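Local coordinates for putative esterase (Sulfolobus solfataricus P2, PDB 2RAU), which probably acts as a lipase or esterase of the alpha/beta-hydrolase class and binds calcium, at residues H41-I55 against V86-D100. Sequence-based numbering, arbitrary orientation.
Sequences HKVNLIGGGNDAVLI and VLYLARNGFNVYTID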
loop_
_atom_site.group_PDB
_atom_site.type_symbol
_atom_site.label_atom_id
_atom_site.label_comp_id
_atom_site.label_asym_id
_atom_site.label_seq_id
_atom_site.Cartn_x
_atom_site.Cartn_y
_atom_site.Cartn_z
ATOM N N HIS A 41 7.166 10.517 0.917
ATOM C CA HIS A 41 8.169 10.378 -0.147
ATOM C C HIS A 41 7.657 11.037 -1.381
ATOM O O HIS A 41 6.515 10.929 -1.695
ATOM C CB HIS A 41 8.448 8.901 -0.508
ATOM C CG HIS A 41 8.920 8.061 0.652
ATOM N ND1 HIS A 41 10.117 7.371 0.635
ATOM C CD2 HIS A 41 8.336 7.770 1.835
ATOM C CE1 HIS A 41 10.268 6.734 1.785
ATOM N NE2 HIS A 41 9.192 6.941 2.528
ATOM N N LYS A 42 8.538 11.729 -2.084
ATOM C CA LYS A 42 8.248 12.267 -3.402
ATOM C C LYS A 42 9.245 11.633 -4.383
ATOM O O LYS A 42 10.447 11.508 -4.083
ATOM C CB LYS A 42 8.427 13.791 -3.430
ATOM C CG LYS A 42 8.074 14.455 -4.767
ATOM C CD LYS A 42 8.430 15.905 -4.761
ATOM C CE LYS A 42 8.065 16.601 -6.051
ATOM N NZ LYS A 42 8.354 18.032 -5.911
ATOM N N VAL A 43 8.736 11.221 -5.537
ATOM C CA VAL A 43 9.586 10.741 -6.621
ATOM C C VAL A 43 9.281 11.531 -7.892
ATOM O O VAL A 43 8.137 11.729 -8.250
ATOM C CB VAL A 43 9.399 9.218 -6.873
ATOM C CG1 VAL A 43 10.291 8.673 -8.051
ATOM C CG2 VAL A 43 9.635 8.418 -5.541
ATOM N N ASN A 44 10.341 11.954 -8.571
ATOM C CA ASN A 44 10.225 12.643 -9.847
ATOM C C ASN A 44 11.478 12.422 -10.663
ATOM O O ASN A 44 12.511 12.019 -10.151
ATOM C CB ASN A 44 9.903 14.152 -9.700
ATOM C CG ASN A 44 10.897 14.921 -8.817
ATOM O OD1 ASN A 44 10.646 15.123 -7.647
ATOM N ND2 ASN A 44 11.989 15.339 -9.374
ATOM N N LEU A 45 11.367 12.730 -11.937
ATOM C CA LEU A 45 12.481 12.738 -12.850
ATOM C C LEU A 45 13.447 13.841 -12.485
ATOM O O LEU A 45 13.034 14.888 -11.979
ATOM C CB LEU A 45 11.968 13.057 -14.253
ATOM C CG LEU A 45 11.484 11.982 -15.177
ATOM C CD1 LEU A 45 10.946 12.658 -16.430
ATOM C CD2 LEU A 45 12.611 11.002 -15.552
ATOM N N ILE A 46 14.734 13.606 -12.729
ATOM C CA ILE A 46 15.760 14.614 -12.562
ATOM C C ILE A 46 15.286 15.812 -13.384
ATOM O O ILE A 46 14.804 15.675 -14.514
ATOM C CB ILE A 46 17.155 14.159 -13.073
ATOM C CG1 ILE A 46 17.805 13.149 -12.145
ATOM C CG2 ILE A 46 18.120 15.327 -13.134
ATOM C CD1 ILE A 46 19.097 12.608 -12.735
ATOM N N GLY A 47 15.360 16.988 -12.820
ATOM C CA GLY A 47 14.882 18.137 -13.598
ATOM C C GLY A 47 13.395 18.411 -13.437
ATOM O O GLY A 47 12.893 19.377 -14.011
ATOM N N GLY A 48 12.691 17.565 -12.673
ATOM C CA GLY A 48 11.320 17.841 -12.217
ATOM C C GLY A 48 10.210 17.096 -12.894
ATOM O O GLY A 48 10.306 16.708 -14.037
ATOM N N GLY A 49 9.143 16.902 -12.152
ATOM C CA GLY A 49 7.909 16.297 -12.665
ATOM C C GLY A 49 6.790 17.324 -12.585
ATOM O O GLY A 49 7.010 18.486 -12.189
ATOM N N ASN A 50 5.589 16.908 -12.964
ATOM C CA ASN A 50 4.420 17.769 -12.930
ATOM C C ASN A 50 3.217 17.114 -12.299
ATOM O O ASN A 50 3.148 15.909 -12.162
ATOM C CB ASN A 50 4.071 18.251 -14.328
ATOM C CG ASN A 50 5.051 19.283 -14.835
ATOM O OD1 ASN A 50 5.819 18.991 -15.732
ATOM N ND2 ASN A 50 5.065 20.474 -14.232
ATOM N N ASP A 51 2.281 17.962 -11.886
ATOM C CA ASP A 51 1.026 17.553 -11.266
ATOM C C ASP A 51 1.306 16.894 -9.935
ATOM O O ASP A 51 2.344 17.165 -9.317
ATOM C CB ASP A 51 0.218 16.644 -12.170
ATOM C CG ASP A 51 -1.274 16.872 -12.042
ATOM O OD1 ASP A 51 -1.870 16.796 -10.929
ATOM O OD2 ASP A 51 -1.869 17.122 -13.095
ATOM N N ALA A 52 0.368 16.058 -9.498
ATOM C CA ALA A 52 0.497 15.382 -8.206
ATOM C C ALA A 52 -0.382 14.137 -8.117
ATOM O O ALA A 52 -1.601 14.209 -8.302
ATOM C CB ALA A 52 0.176 16.366 -7.056
ATOM N N VAL A 53 0.265 12.996 -7.854
ATOM C CA VAL A 53 -0.393 11.728 -7.548
ATOM C C VAL A 53 0.095 11.268 -6.200
ATOM O O VAL A 53 1.296 11.149 -6.017
ATOM C CB VAL A 53 -0.045 10.628 -8.577
ATOM C CG1 VAL A 53 -0.806 9.399 -8.250
ATOM C CG2 VAL A 53 -0.357 11.139 -10.016
ATOM N N LEU A 54 -0.825 10.998 -5.279
ATOM C CA LEU A 54 -0.485 10.427 -3.979
ATOM C C LEU A 54 -1.008 8.985 -3.945
ATOM O O LEU A 54 -2.200 8.714 -4.222
ATOM C CB LEU A 54 -1.089 11.235 -2.815
ATOM C CG LEU A 54 -1.089 10.612 -1.406
ATOM C CD1 LEU A 54 0.388 10.415 -0.935
ATOM C CD2 LEU A 54 -1.931 11.458 -0.454
ATOM N N ILE A 55 -0.123 8.067 -3.585
ATOM C CA ILE A 55 -0.478 6.638 -3.469
ATOM C C ILE A 55 -0.444 6.182 -2.029
ATOM O O ILE A 55 0.556 6.289 -1.357
ATOM C CB ILE A 55 0.418 5.755 -4.394
ATOM C CG1 ILE A 55 0.476 6.399 -5.808
ATOM C CG2 ILE A 55 -0.116 4.268 -4.423
ATOM C CD1 ILE A 55 1.161 5.601 -6.906
ATOM N N VAL A 86 4.731 3.676 -8.790
ATOM C CA VAL A 86 5.346 4.930 -8.366
ATOM C C VAL A 86 6.437 5.352 -9.335
ATOM O O VAL A 86 6.418 6.464 -9.870
ATOM C CB VAL A 86 5.873 4.861 -6.888
ATOM C CG1 VAL A 86 6.801 6.063 -6.568
ATOM C CG2 VAL A 86 4.727 4.770 -5.894
ATOM N N LEU A 87 7.374 4.452 -9.586
ATOM C CA LEU A 87 8.504 4.715 -10.485
ATOM C C LEU A 87 8.084 4.917 -11.955
ATOM O O LEU A 87 8.592 5.777 -12.652
ATOM C CB LEU A 87 9.544 3.623 -10.332
ATOM C CG LEU A 87 10.125 3.355 -8.913
ATOM C CD1 LEU A 87 11.235 2.317 -8.993
ATOM C CD2 LEU A 87 10.681 4.594 -8.187
ATOM N N TYR A 88 7.131 4.123 -12.399
ATOM C CA TYR A 88 6.572 4.209 -13.744
ATOM C C TYR A 88 5.915 5.555 -14.001
ATOM O O TYR A 88 6.160 6.192 -15.031
ATOM C CB TYR A 88 5.521 3.089 -13.935
ATOM C CG TYR A 88 4.994 3.032 -15.355
ATOM C CD1 TYR A 88 5.678 2.308 -16.338
ATOM C CD2 TYR A 88 3.837 3.713 -15.736
ATOM C CE1 TYR A 88 5.203 2.247 -17.635
ATOM C CE2 TYR A 88 3.368 3.626 -17.035
ATOM C CZ TYR A 88 4.055 2.907 -17.962
ATOM O OH TYR A 88 3.600 2.807 -19.245
ATOM N N LEU A 89 5.060 5.978 -13.082
ATOM C CA LEU A 89 4.431 7.295 -13.244
ATOM C C LEU A 89 5.457 8.422 -13.152
ATOM O O LEU A 89 5.355 9.380 -13.894
ATOM C CB LEU A 89 3.246 7.487 -12.297
ATOM C CG LEU A 89 2.042 6.589 -12.486
ATOM C CD1 LEU A 89 1.048 6.944 -11.380
ATOM C CD2 LEU A 89 1.460 6.745 -13.907
ATOM N N ALA A 90 6.443 8.308 -12.260
ATOM C CA ALA A 90 7.497 9.329 -12.182
ATOM C C ALA A 90 8.317 9.380 -13.484
ATOM O O ALA A 90 8.639 10.464 -13.976
ATOM C CB ALA A 90 8.383 9.106 -10.962
ATOM N N ARG A 91 8.655 8.217 -14.064
ATOM C CA ARG A 91 9.389 8.186 -15.335
ATOM C C ARG A 91 8.615 8.820 -16.453
ATOM O O ARG A 91 9.181 9.346 -17.384
ATOM C CB ARG A 91 9.719 6.728 -15.758
ATOM C CG ARG A 91 10.931 6.165 -15.073
ATOM C CD ARG A 91 12.273 6.833 -15.508
ATOM N NE ARG A 91 12.601 6.536 -16.883
ATOM C CZ ARG A 91 13.113 5.380 -17.309
ATOM N NH1 ARG A 91 13.399 4.395 -16.469
ATOM N NH2 ARG A 91 13.348 5.215 -18.597
ATOM N N ASN A 92 7.297 8.773 -16.340
ATOM C CA ASN A 92 6.395 9.338 -17.329
ATOM C C ASN A 92 5.908 10.766 -17.016
ATOM O O ASN A 92 4.955 11.258 -17.627
ATOM C CB ASN A 92 5.275 8.321 -17.553
ATOM C CG ASN A 92 5.765 7.142 -18.405
ATOM O OD1 ASN A 92 5.887 7.305 -19.594
ATOM N ND2 ASN A 92 6.104 6.000 -17.795
ATOM N N GLY A 93 6.616 11.432 -16.106
ATOM C CA GLY A 93 6.530 12.870 -15.909
ATOM C C GLY A 93 5.762 13.400 -14.722
ATOM O O GLY A 93 5.697 14.608 -14.534
ATOM N N PHE A 94 5.195 12.512 -13.913
ATOM C CA PHE A 94 4.412 12.906 -12.757
ATOM C C PHE A 94 5.254 13.077 -11.499
ATOM O O PHE A 94 6.275 12.400 -11.308
ATOM C CB PHE A 94 3.289 11.913 -12.476
ATOM C CG PHE A 94 2.140 12.003 -13.433
ATOM C CD1 PHE A 94 2.164 11.306 -14.636
ATOM C CD2 PHE A 94 1.036 12.788 -13.138
ATOM C CE1 PHE A 94 1.122 11.418 -15.519
ATOM C CE2 PHE A 94 -0.013 12.897 -14.007
ATOM C CZ PHE A 94 0.010 12.217 -15.195
ATOM N N ASN A 95 4.814 14.012 -10.657
ATOM C CA ASN A 95 5.281 14.098 -9.290
ATOM C C ASN A 95 4.448 13.030 -8.564
ATOM O O ASN A 95 3.224 13.129 -8.507
ATOM C CB ASN A 95 5.023 15.451 -8.631
ATOM C CG ASN A 95 5.885 16.578 -9.171
ATOM O OD1 ASN A 95 7.107 16.420 -9.357
ATOM N ND2 ASN A 95 5.248 17.714 -9.444
ATOM N N VAL A 96 5.108 12.039 -7.992
ATOM C CA VAL A 96 4.414 10.959 -7.286
ATOM C C VAL A 96 4.849 10.961 -5.831
ATOM O O VAL A 96 6.009 11.054 -5.544
ATOM C CB VAL A 96 4.676 9.566 -7.924
ATOM C CG1 VAL A 96 3.746 8.474 -7.285
ATOM C CG2 VAL A 96 4.510 9.680 -9.508
ATOM N N TYR A 97 3.883 10.848 -4.932
ATOM C CA TYR A 97 4.120 10.917 -3.527
ATOM C C TYR A 97 3.522 9.699 -2.887
ATOM O O TYR A 97 2.570 9.104 -3.398
ATOM C CB TYR A 97 3.431 12.155 -2.916
ATOM C CG TYR A 97 3.833 13.508 -3.481
ATOM C CD1 TYR A 97 3.238 14.013 -4.639
ATOM C CD2 TYR A 97 4.751 14.301 -2.833
ATOM C CE1 TYR A 97 3.552 15.280 -5.129
ATOM C CE2 TYR A 97 5.075 15.588 -3.323
ATOM C CZ TYR A 97 4.472 16.059 -4.473
ATOM O OH TYR A 97 4.792 17.336 -4.883
ATOM N N THR A 98 4.069 9.309 -1.736
ATOM C CA THR A 98 3.532 8.183 -1.005
ATOM C C THR A 98 3.941 8.302 0.473
ATOM O O THR A 98 5.018 8.758 0.796
ATOM C CB THR A 98 3.911 6.819 -1.658
ATOM O OG1 THR A 98 3.302 5.738 -0.926
ATOM C CG2 THR A 98 5.461 6.637 -1.773
ATOM N N ILE A 99 3.055 7.827 1.331
ATOM C CA ILE A 99 3.072 8.034 2.786
ATOM C C ILE A 99 3.513 6.779 3.536
ATOM O O ILE A 99 3.139 5.645 3.158
ATOM C CB ILE A 99 1.642 8.454 3.252
ATOM C CG1 ILE A 99 1.609 8.711 4.765
ATOM C CG2 ILE A 99 0.581 7.415 2.839
ATOM C CD1 ILE A 99 0.225 9.298 5.370
ATOM N N ASP A 100 4.378 7.012 4.533
ATOM C CA ASP A 100 4.719 6.056 5.547
ATOM C C ASP A 100 3.775 6.318 6.729
ATOM O O ASP A 100 3.792 7.386 7.344
ATOM C CB ASP A 100 6.137 6.170 6.017
ATOM C CG ASP A 100 7.144 5.929 4.925
ATOM O OD1 ASP A 100 6.928 5.022 4.104
ATOM O OD2 ASP A 100 8.204 6.580 4.918
HETATM O O HOH W 1 8.537 12.868 -12.774
HETATM O O HOH W 2 9.113 18.040 -9.555
HETATM O O HOH W 3 6.442 16.349 -16.367
#
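Lys42 and Tyr97, a non-hydrogen-bonded antiparallel pair, lie side by side and point the same way. The extended lysine chain follows the ring, Lys42 CG coming 3.5 Å from Tyr97 CE2; Lys42 NZ makes a salt bridge and Tyr97 OH a hydrogen bond, both to Asp140 of helix 123-141. On the ring's other flank Ala52 CB stands 4.0 Å from Tyr97 CE1, so the tyrosine spans both neighbouring strands; a glycine here would probably leave the aliphatic part of Lys42 and the methyl of Ala52 without their common partner and Asp140 short of a hydroxyl mate.

On the face that carries Val43, Val53, Ile55 and Val96, aliphatic groups pack against helix 86-91: Val43 CG1, anti to its amide nitrogen (chi1 179°), meets Ala90 CB at 3.5 Å, while Ile55 CD1 touches both Val86 CG2 and Val96 CG1. At one end His41 NE2 donates to Asp100 OD2 (2.6 Å) on its syn side but 31° out of the carboxylate plane, the acceptor lying in the imidazole plane. At the other, Asn95 ND2 reaches Asp51 O at 3.0 Å, bracing the bulge between Asn50 and Val53. Strand 94-100, entered through a Schellman motif at Gly93, pairs antiparallel with 37-45 and parallel with 52-56, as in the mixed central sheet of the alpha/beta-hydrolase fold.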